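Local coordinates for Lmo1340 protein (Listeria monocytogenes, PDB 4NLM) that is of unknown function but is probably a surface lipoprotein built around a YqgU-like six-bladed beta-propeller domain, at residues A227-V232 against F275-K281. Residues are numbered along the deposited sequence; the frame is centred on the assembly and turned at random. Where two conformers were deposited one is given.
Sequences AVHDNV and FDTNFDK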
loop_
_atom_site.group_PDB
_atom_site.type_symbol
_atom_site.label_atom_id
_atom_site.label_comp_id
_atom_site.label_asym_id
_atom_site.label_seq_id
_atom_site.Cartn_x
_atom_site.Cartn_y
_atom_site.Cartn_z
ATOM N N ALA A 227 -2.969 -6.108 8.380
ATOM C CA ALA A 227 -1.825 -5.421 7.794
ATOM C C ALA A 227 -0.715 -5.420 8.837
ATOM O O ALA A 227 -0.997 -5.480 10.022
ATOM C CB ALA A 227 -2.189 -3.997 7.339
ATOM N N VAL A 228 0.514 -5.288 8.366
ATOM C CA VAL A 228 1.670 -5.231 9.256
ATOM C C VAL A 228 2.490 -4.003 8.888
ATOM O O VAL A 228 2.698 -3.686 7.714
ATOM C CB VAL A 228 2.536 -6.514 9.134
ATOM C CG1 VAL A 228 3.750 -6.471 10.051
ATOM C CG2 VAL A 228 1.699 -7.732 9.436
ATOM N N HIS A 229 2.965 -3.299 9.890
ATOM C CA HIS A 229 3.897 -2.226 9.612
ATOM C C HIS A 229 4.574 -1.847 10.904
ATOM O O HIS A 229 3.912 -1.781 11.929
ATOM C CB HIS A 229 3.236 -0.997 9.004
ATOM C CG HIS A 229 4.181 -0.177 8.216
ATOM N ND1 HIS A 229 4.673 -0.599 6.996
ATOM C CD2 HIS A 229 4.707 1.046 8.439
ATOM C CE1 HIS A 229 5.486 0.323 6.519
ATOM N NE2 HIS A 229 5.534 1.324 7.380
ATOM N N ASP A 230 5.866 -1.531 10.827
ATOM C CA ASP A 230 6.600 -1.047 11.978
ATOM C C ASP A 230 6.360 -1.864 13.252
ATOM O O ASP A 230 6.153 -1.331 14.351
ATOM C CB ASP A 230 6.310 0.435 12.158
ATOM C CG ASP A 230 6.986 1.308 11.106
ATOM O OD1 ASP A 230 7.796 0.823 10.288
ATOM O OD2 ASP A 230 6.693 2.522 11.096
ATOM N N ASN A 231 6.404 -3.177 13.073
ATOM C CA ASN A 231 6.273 -4.144 14.155
ATOM C C ASN A 231 4.907 -4.186 14.802
ATOM O O ASN A 231 4.743 -4.701 15.897
ATOM C CB ASN A 231 7.358 -3.927 15.224
ATOM C CG ASN A 231 8.770 -4.031 14.662
ATOM O OD1 ASN A 231 9.600 -3.147 14.878
ATOM N ND2 ASN A 231 9.036 -5.095 13.914
ATOM N N VAL A 232 3.913 -3.630 14.122
ATOM C CA VAL A 232 2.535 -3.663 14.603
ATOM C C VAL A 232 1.702 -4.487 13.639
ATOM O O VAL A 232 1.793 -4.284 12.445
ATOM C CB VAL A 232 1.943 -2.254 14.722
ATOM C CG1 VAL A 232 0.469 -2.299 15.119
ATOM C CG2 VAL A 232 2.753 -1.449 15.720
ATOM N N PHE A 275 -7.181 3.177 4.878
ATOM C CA PHE A 275 -6.281 3.553 5.941
ATOM C C PHE A 275 -4.896 3.716 5.345
ATOM O O PHE A 275 -4.578 3.185 4.288
ATOM C CB PHE A 275 -6.315 2.577 7.136
ATOM C CG PHE A 275 -5.873 1.180 6.806
ATOM C CD1 PHE A 275 -4.510 0.816 6.791
ATOM C CD2 PHE A 275 -6.819 0.211 6.551
ATOM C CE1 PHE A 275 -4.150 -0.478 6.467
ATOM C CE2 PHE A 275 -6.441 -1.083 6.227
ATOM C CZ PHE A 275 -5.108 -1.427 6.211
ATOM N N ASP A 276 -4.049 4.444 6.056
ATOM C CA ASP A 276 -2.650 4.647 5.648
ATOM C C ASP A 276 -1.850 3.414 5.981
ATOM O O ASP A 276 -1.751 3.002 7.138
ATOM C CB ASP A 276 -2.119 5.859 6.409
ATOM C CG ASP A 276 -0.623 6.045 6.333
ATOM O OD1 ASP A 276 -0.001 5.675 5.326
ATOM O OD2 ASP A 276 -0.077 6.577 7.330
ATOM N N THR A 277 -1.294 2.772 4.961
ATOM C CA THR A 277 -0.501 1.574 5.173
ATOM C C THR A 277 0.795 1.828 5.919
ATOM O O THR A 277 1.367 0.906 6.474
ATOM C CB THR A 277 -0.217 0.913 3.815
ATOM O OG1 THR A 277 0.450 1.851 2.975
ATOM C CG2 THR A 277 -1.502 0.411 3.157
ATOM N N ASN A 278 1.220 3.076 5.972
ATOM C CA ASN A 278 2.426 3.439 6.647
ATOM C C ASN A 278 2.146 3.819 8.108
ATOM O O ASN A 278 2.358 4.957 8.516
ATOM C CB ASN A 278 3.058 4.589 5.883
ATOM C CG ASN A 278 4.509 4.791 6.240
ATOM O OD1 ASN A 278 5.371 3.901 6.028
ATOM N ND2 ASN A 278 4.807 5.969 6.762
ATOM N N PHE A 279 1.572 2.895 8.867
ATOM C CA PHE A 279 1.246 3.138 10.267
ATOM C C PHE A 279 2.337 2.652 11.208
ATOM O O PHE A 279 3.231 1.886 10.822
ATOM C CB PHE A 279 -0.119 2.511 10.624
ATOM C CG PHE A 279 -0.192 1.018 10.447
ATOM C CD1 PHE A 279 0.286 0.156 11.439
ATOM C CD2 PHE A 279 -0.714 0.453 9.301
ATOM C CE1 PHE A 279 0.180 -1.207 11.277
ATOM C CE2 PHE A 279 -0.765 -0.909 9.144
ATOM C CZ PHE A 279 -0.312 -1.737 10.127
ATOM N N ASP A 280 2.255 3.133 12.445
ATOM C CA ASP A 280 3.177 2.718 13.468
ATOM C C ASP A 280 2.484 2.748 14.839
ATOM O O ASP A 280 1.303 3.041 14.940
ATOM C CB ASP A 280 4.468 3.540 13.398
ATOM C CG ASP A 280 4.251 5.014 13.658
ATOM O OD1 ASP A 280 3.487 5.355 14.566
ATOM O OD2 ASP A 280 4.883 5.841 12.973
ATOM N N LYS A 281 3.235 2.467 15.896
ATOM C CA LYS A 281 2.672 2.380 17.235
ATOM C C LYS A 281 1.985 3.661 17.699
ATOM O O LYS A 281 1.176 3.613 18.612
ATOM C CB LYS A 281 3.773 2.063 18.240
ATOM C CG LYS A 281 4.759 3.203 18.376
ATOM C CD LYS A 281 5.847 2.844 19.386
ATOM C CE LYS A 281 6.942 3.905 19.485
ATOM N NZ LYS A 281 7.947 3.623 20.548
HETATM O O HOH W 1 0.935 -1.788 6.183
HETATM O O HOH W 2 5.805 1.027 15.814
#
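The ring of F279 packs against the end of a beta hairpin, among A227, H229 and V232, with H229 CB seated over the centre of one face, 3.8 Å from the ring centroid. The rim is lined by A227 CB against F279 CE2, at 3.8 Å, and by V232 CG1 at 4.0 Å from F279 CE1, while L234 of the hairpin's second strand also touches the ring. F279 CG sits between its backbone N and carbonyl carbon (chi1 61°), which turns the ring back under the hairpin. F275 extends this apolar patch, CZ reaching the same A227 methyl and the ring meeting that of F284. The H229 ring points its edge at the F279 face, planes 60° apart. T277 O and N278 CA lie over one imidazole face, and F279 O sits in the ring plane, 2.9 Å from H229 CD2. Beside the imidazole a water donates to V228 O and T277 O. In one of two N278 conformers, H229 NE2 makes a weak, bent and therefore doubtful bond to N278 OD1 (121° at the hydrogen); N278 ND2 is tied to S328, and D276 OD1 accepts from N278 N in an Asx turn. The looser, solvent side lies toward exposed K281, where a second water donates to D230 O and accepts from K281 N. Near it the carboxylates of D230 and D280 run side by side, nearly coplanar, their OD2 atoms 4.2 Å apart, which may raise the proton affinity of either; D280 OD1 accepts from N282 N. The hairpin closes through a type I' turn from H229 to V232, typical of two-residue beta hairpins, packed against an irregular loop within the YqgU-like propeller domain.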